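Local coordinates for putative exported protein (Bordetella pertussis Tohama I, PDB 2PFZ) that binds pyroglutamic acid and probably serves as the periplasmic receptor of a tripartite ATP-independent transporter, at residues G183-G186 against F187-T191; K251-L254 against A255-M259. One frame throughout, in Å; residues are numbered along the deposited sequence.

Contact 1: G183-G186 against F187-T191. With PCA (pyroglutamic acid), chain B.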
ATOM      1  N   GLY A 183       4.106  10.582  -2.595  1.00 18.63           N
ATOM      2  CA  GLY A 183       4.626  11.392  -3.693  1.00 18.88           C
ATOM      3  C   GLY A 183       4.608  10.609  -4.997  1.00 18.84           C
ATOM      4  O   GLY A 183       4.380  11.188  -6.068  1.00 19.63           O
ATOM      5  N   SER A 184       4.891   9.306  -4.895  1.00 18.12           N
ATOM      6  CA  SER A 184       4.813   8.349  -6.009  1.00 18.10           C
ATOM      7  C   SER A 184       3.508   8.504  -6.795  1.00 17.32           C
ATOM      8  O   SER A 184       3.523   8.865  -7.973  1.00 17.27           O
ATOM      9  CB  SER A 184       4.954   6.916  -5.478  1.00 18.37           C
ATOM     10  OG  SER A 184       4.614   5.937  -6.463  1.00 19.50           O
ATOM     11  N   THR A 185       2.392   8.240  -6.133  1.00 17.17           N
ATOM     12  CA  THR A 185       1.046   8.363  -6.727  1.00 18.05           C
ATOM     13  C   THR A 185       0.745   9.763  -7.217  1.00 18.75           C
ATOM     14  O   THR A 185       0.213   9.938  -8.327  1.00 18.96           O
ATOM     15  CB  THR A 185      -0.042   7.864  -5.777  1.00 18.13           C
ATOM     16  OG1 THR A 185       0.138   6.465  -5.583  1.00 17.41           O
ATOM     17  CG2 THR A 185      -1.430   8.102  -6.363  1.00 18.93           C
ATOM     18  N   GLY A 186       1.083  10.760  -6.397  1.00 19.06           N
ATOM     19  CA  GLY A 186       0.934  12.165  -6.817  1.00 20.41           C
ATOM     20  C   GLY A 186       1.607  12.445  -8.143  1.00 21.38           C
ATOM     21  O   GLY A 186       1.003  13.033  -9.045  1.00 21.25           O
ATOM     22  N   PHE A 187       2.864  12.022  -8.268  1.00 22.30           N
ATOM     23  CA  PHE A 187       3.615  12.221  -9.503  1.00 23.12           C
ATOM     24  C   PHE A 187       3.026  11.425 -10.667  1.00 23.52           C
ATOM     25  O   PHE A 187       2.782  11.983 -11.748  1.00 23.92           O
ATOM     26  CB  PHE A 187       5.086  11.847  -9.304  1.00 23.46           C
ATOM     27  CG  PHE A 187       5.959  12.188 -10.473  1.00 25.55           C
ATOM     28  CD1 PHE A 187       6.422  13.492 -10.652  1.00 26.93           C
ATOM     29  CD2 PHE A 187       6.326  11.208 -11.389  1.00 26.55           C
ATOM     30  CE1 PHE A 187       7.240  13.813 -11.748  1.00 27.28           C
ATOM     31  CE2 PHE A 187       7.149  11.521 -12.482  1.00 27.42           C
ATOM     32  CZ  PHE A 187       7.608  12.832 -12.647  1.00 25.78           C
ATOM     33  N   ASP A 188       2.796  10.134 -10.449  1.00 23.49           N
ATOM     34  CA  ASP A 188       2.379   9.239 -11.538  1.00 23.72           C
ATOM     35  C   ASP A 188       0.998   9.547 -12.124  1.00 23.97           C
ATOM     36  O   ASP A 188       0.662   9.071 -13.220  1.00 25.33           O
ATOM     37  CB  ASP A 188       2.415   7.782 -11.078  1.00 23.57           C
ATOM     38  CG  ASP A 188       3.821   7.238 -10.917  1.00 22.72           C
ATOM     39  OD1 ASP A 188       4.799   7.770 -11.494  1.00 23.73           O
ATOM     40  OD2 ASP A 188       3.945   6.240 -10.204  1.00 22.12           O
ATOM     41  N   THR A 189       0.197  10.317 -11.395  1.00 23.45           N
ATOM     42  CA  THR A 189      -1.149  10.675 -11.833  1.00 23.32           C
ATOM     43  C   THR A 189      -1.198  12.152 -12.223  1.00 23.82           C
ATOM     44  O   THR A 189      -2.278  12.711 -12.504  1.00 24.00           O
ATOM     45  CB  THR A 189      -2.213  10.377 -10.744  1.00 22.89           C
ATOM     46  OG1 THR A 189      -1.920  11.113  -9.540  1.00 22.45           O
ATOM     47  CG2 THR A 189      -2.323   8.860 -10.460  1.00 22.66           C
ATOM     48  N   LYS A 190      -0.016  12.772 -12.257  1.00 24.05           N
ATOM     49  CA  LYS A 190       0.132  14.209 -12.491  1.00 24.93           C
ATOM     50  C   LYS A 190      -0.829  15.040 -11.646  1.00 24.78           C
ATOM     51  O   LYS A 190      -1.512  15.930 -12.161  1.00 24.67           O
ATOM     52  CB  LYS A 190      -0.025  14.522 -13.990  1.00 25.18           C
ATOM     53  CG  LYS A 190       1.104  13.960 -14.820  1.00 27.25           C
ATOM     54  CD  LYS A 190       1.424  14.869 -16.004  1.00 31.55           C
ATOM     55  CE  LYS A 190       0.638  14.487 -17.239  1.00 33.45           C
ATOM     56  NZ  LYS A 190       1.482  13.644 -18.120  1.00 37.17           N
ATOM     57  N   THR A 191      -0.863  14.737 -10.343  1.00 24.57           N
ATOM     58  CA  THR A 191      -1.728  15.424  -9.359  1.00 24.61           C
ATOM     59  C   THR A 191      -1.431  16.927  -9.287  1.00 25.68           C
ATOM     60  O   THR A 191      -2.315  17.732  -9.015  1.00 25.24           O
ATOM     61  CB  THR A 191      -1.610  14.744  -7.968  1.00 23.77           C
ATOM     62  OG1 THR A 191      -2.309  13.506  -8.027  1.00 21.93           O
ATOM     63  CG2 THR A 191      -2.254  15.573  -6.842  1.00 22.83           C
TER
HETATM   64  N   PCA B   1      -0.608   5.120  -3.497  1.00 15.94           N
HETATM   65  CA  PCA B   1      -1.713   4.148  -3.607  1.00 16.87           C
HETATM   66  CB  PCA B   1      -1.944   3.428  -2.278  1.00 16.52           C
HETATM   67  CG  PCA B   1      -0.953   4.024  -1.297  1.00 15.73           C
HETATM   68  CD  PCA B   1      -0.157   4.986  -2.131  1.00 15.83           C
HETATM   69  OE  PCA B   1       0.837   5.593  -1.704  1.00 15.77           O
HETATM   70  C   PCA B   1      -2.961   4.942  -3.918  1.00 17.64           C
HETATM   71  O   PCA B   1      -3.977   4.405  -4.379  1.00 17.85           O
HETATM   72  OXT PCA B   1      -2.953   6.164  -3.699  1.00 17.91           O
HETATM   73  O   HOH W   1       6.039   5.275  -8.562  1.00 21.46           O
HETATM   74  O   HOH W   2       2.330   5.680  -8.317  1.00 22.31           O
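At the edge of the F187 ring, in its plane, lies D188 OD1; W249 meets the ring edge-to-face. The D188 carboxylate also hangs beside S184, with D188 CG 3.4 Å from S184 O. D188 OD2 and S184 OG stand 3.8 Å apart and are bridged by water 1, which donates to D188 OD2 at 2.8 Å. A second water lies between the same two atoms, though its protons cannot serve every acceptor near it. S184 reaches the waters because OG is turned anti to the backbone N (chi1 168°). At the next residue, T185 O takes two bonds from T189, the backbone one weak. T189 OG1 donates to T185 O at 2.7 Å, tilted 30° from the carbonyl plane. T185 also faces the ligand. T185 OG1 accepts the ring N-H of pyroglutamic acid at 2.6 Å in a nearly straight bond, while T185 CG2 lies 3.6 Å from OXT of the ligand. T191 OG1 is hydrogen-bonded to Y179. T191 N bonds G186 O at 2.8 Å, K190 N bonds F187 O, and K190 takes positive phi. This short helix of a DctP-family receptor thus carries the pocket residue T185 in its first turn and ends in a Schellman motif.

Contact 2: K251-L254 against A255-M259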
ATOM      1  N   LYS A 251       9.341  13.791  -4.377  1.00 22.46           N
ATOM      2  CA  LYS A 251       9.079  15.065  -3.697  1.00 23.12           C
ATOM      3  C   LYS A 251       9.706  16.265  -4.431  1.00 23.09           C
ATOM      4  O   LYS A 251       9.033  17.269  -4.652  1.00 22.74           O
ATOM      5  CB  LYS A 251       9.529  15.018  -2.229  1.00 22.97           C
ATOM      6  CG  LYS A 251       8.469  14.422  -1.303  1.00 24.18           C
ATOM      7  CD  LYS A 251       9.025  13.568  -0.188  1.00 25.69           C
ATOM      8  CE  LYS A 251      10.153  14.193   0.560  1.00 25.72           C
ATOM      9  NZ  LYS A 251      10.365  13.496   1.876  1.00 26.57           N
ATOM     10  N   GLU A 252      10.972  16.133  -4.826  1.00 23.74           N
ATOM     11  CA  GLU A 252      11.688  17.192  -5.544  1.00 24.76           C
ATOM     12  C   GLU A 252      11.136  17.362  -6.960  1.00 25.02           C
ATOM     13  O   GLU A 252      11.075  18.469  -7.473  1.00 25.31           O
ATOM     14  CB  GLU A 252      13.201  16.904  -5.592  1.00 25.22           C
ATOM     15  CG  GLU A 252      13.899  16.887  -4.223  1.00 25.81           C
ATOM     16  CD  GLU A 252      13.739  18.186  -3.462  1.00 29.59           C
ATOM     17  OE1 GLU A 252      14.132  19.239  -3.997  1.00 28.85           O
ATOM     18  OE2 GLU A 252      13.201  18.154  -2.332  1.00 31.12           O
ATOM     19  N   GLN A 253      10.708  16.272  -7.589  1.00 25.41           N
ATOM     20  CA  GLN A 253      10.107  16.372  -8.915  1.00 26.13           C
ATOM     21  C   GLN A 253       8.728  17.035  -8.846  1.00 25.74           C
ATOM     22  O   GLN A 253       8.419  17.866  -9.670  1.00 26.33           O
ATOM     23  CB  GLN A 253      10.080  15.006  -9.617  1.00 27.38           C
ATOM     24  CG  GLN A 253      10.095  15.080 -11.145  1.00 31.77           C
ATOM     25  CD  GLN A 253      11.456  15.437 -11.763  1.00 33.14           C
ATOM     26  OE1 GLN A 253      11.535  15.690 -12.968  1.00 39.49           O
ATOM     27  NE2 GLN A 253      12.518  15.457 -10.950  1.00 36.89           N
ATOM     28  N   LEU A 254       7.921  16.693  -7.845  1.00 25.02           N
ATOM     29  CA  LEU A 254       6.639  17.367  -7.605  1.00 24.71           C
ATOM     30  C   LEU A 254       6.849  18.869  -7.409  1.00 25.63           C
ATOM     31  O   LEU A 254       6.081  19.690  -7.947  1.00 25.69           O
ATOM     32  CB  LEU A 254       5.930  16.774  -6.379  1.00 24.40           C
ATOM     33  CG  LEU A 254       5.265  15.404  -6.605  1.00 22.21           C
ATOM     34  CD1 LEU A 254       4.832  14.772  -5.297  1.00 22.66           C
ATOM     35  CD2 LEU A 254       4.076  15.512  -7.540  1.00 22.48           C
ATOM     36  N   ALA A 255       7.887  19.223  -6.653  1.00 26.16           N
ATOM     37  CA  ALA A 255       8.269  20.632  -6.503  1.00 27.50           C
ATOM     38  C   ALA A 255       8.648  21.244  -7.847  1.00 27.92           C
ATOM     39  O   ALA A 255       8.148  22.319  -8.193  1.00 28.21           O
ATOM     40  CB  ALA A 255       9.402  20.802  -5.473  1.00 27.38           C
ATOM     41  N   LYS A 256       9.495  20.559  -8.620  1.00 28.95           N
ATOM     42  CA  LYS A 256       9.858  21.035  -9.968  1.00 30.86           C
ATOM     43  C   LYS A 256       8.598  21.408 -10.749  1.00 30.40           C
ATOM     44  O   LYS A 256       8.586  22.380 -11.513  1.00 29.95           O
ATOM     45  CB  LYS A 256      10.685  19.977 -10.726  1.00 30.89           C
ATOM     46  CG  LYS A 256      11.064  20.357 -12.167  1.00 32.81           C
ATOM     47  CD  LYS A 256      12.394  19.729 -12.639  1.00 33.03           C
ATOM     48  CE  LYS A 256      12.263  18.763 -13.846  1.00 37.57           C
ATOM     49  NZ  LYS A 256      11.396  19.300 -14.971  1.00 38.83           N
ATOM     50  N   ASN A 257       7.531  20.648 -10.510  1.00 30.52           N
ATOM     51  CA  ASN A 257       6.265  20.778 -11.228  1.00 30.67           C
ATOM     52  C   ASN A 257       5.235  21.731 -10.624  1.00 30.97           C
ATOM     53  O   ASN A 257       4.070  21.774 -11.062  1.00 31.36           O
ATOM     54  CB  ASN A 257       5.666  19.392 -11.440  1.00 30.82           C
ATOM     55  CG  ASN A 257       6.201  18.736 -12.682  1.00 31.26           C
ATOM     56  OD1 ASN A 257       5.933  19.195 -13.796  1.00 32.68           O
ATOM     57  ND2 ASN A 257       6.976  17.671 -12.509  1.00 31.84           N
ATOM     58  N   GLY A 258       5.668  22.484  -9.616  1.00 31.07           N
ATOM     59  CA  GLY A 258       4.863  23.557  -9.031  1.00 30.58           C
ATOM     60  C   GLY A 258       4.041  23.219  -7.802  1.00 30.34           C
ATOM     61  O   GLY A 258       3.194  24.019  -7.395  1.00 30.96           O
ATOM     62  N   MET A 259       4.271  22.050  -7.207  1.00 29.18           N
ATOM     63  CA  MET A 259       3.603  21.686  -5.947  1.00 29.27           C
ATOM     64  C   MET A 259       4.423  22.205  -4.755  1.00 28.20           C
ATOM     65  O   MET A 259       5.654  22.196  -4.792  1.00 28.75           O
ATOM     66  CB  MET A 259       3.439  20.157  -5.865  1.00 29.18           C
ATOM     67  CG  MET A 259       2.418  19.649  -4.846  1.00 30.19           C
ATOM     68  SD  MET A 259       2.218  17.857  -4.954  1.00 31.24           S
ATOM     69  CE  MET A 259       1.204  17.730  -6.404  1.00 32.25           C
TER
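M259 folds back along L254, and the two side chains run side by side in the same direction. M259 CB lies 3.4 Å from L254 O. CG is anti to the backbone N (chi1 -163°), which carries the thioether alongside the leucine. M259 SD then meets both methyls, with L254 CD2 at 4.0 Å. The chain bends at chi3, and M259 CE ends 3.8 Å from L254 CD2. Y192 also touches both side chains, and I261 touches L254. The backbone beneath forms the Schellman motif that ends the long helix 222-256. M259 N bonds L254 O at 3.1 Å, G258 N bonds A255 O, and G258 has the positive phi of the C-prime position. N257 grips Q253 O with two donors, which arrive from opposite faces of the carbonyl plane. N257 N reaches Q253 O at 3.0 Å. N257 ND2 reaches Q253 O at 3.2 Å, well above the plane and in a bent hydrogen bond (141° at the hydrogen). Farther out, Q253 and K256 lie alongside each other. Q253 OE1 touches K256 CE at 3.3 Å, whereas K256 NZ stays 4.1 Å from that oxygen. K251 NZ points elsewhere, to a salt bridge with D200.

In the fold
Contact 1 is the short helix 183-188 with its exit; contact 2 is the C-terminal end of helix 222-256. They pack against each other, their centres about 10 Å apart. F187 of contact 1 makes much of the join: F187 CE1 lies 3.2 Å from Q253 CG and 3.9 Å from N257 ND2. L254 of contact 2 fits against the short helix, with L254 CD1 3.7 Å from G183 O. T191 also touches M259. Contact 1 lies at the pocket and supplies T185 to pyroglutamic acid, which S181, S182 and R142 also bind. Contact 2 is set back: the side chain of L254 is about 11 Å from the ligand, and L254 reaches contact 1 instead.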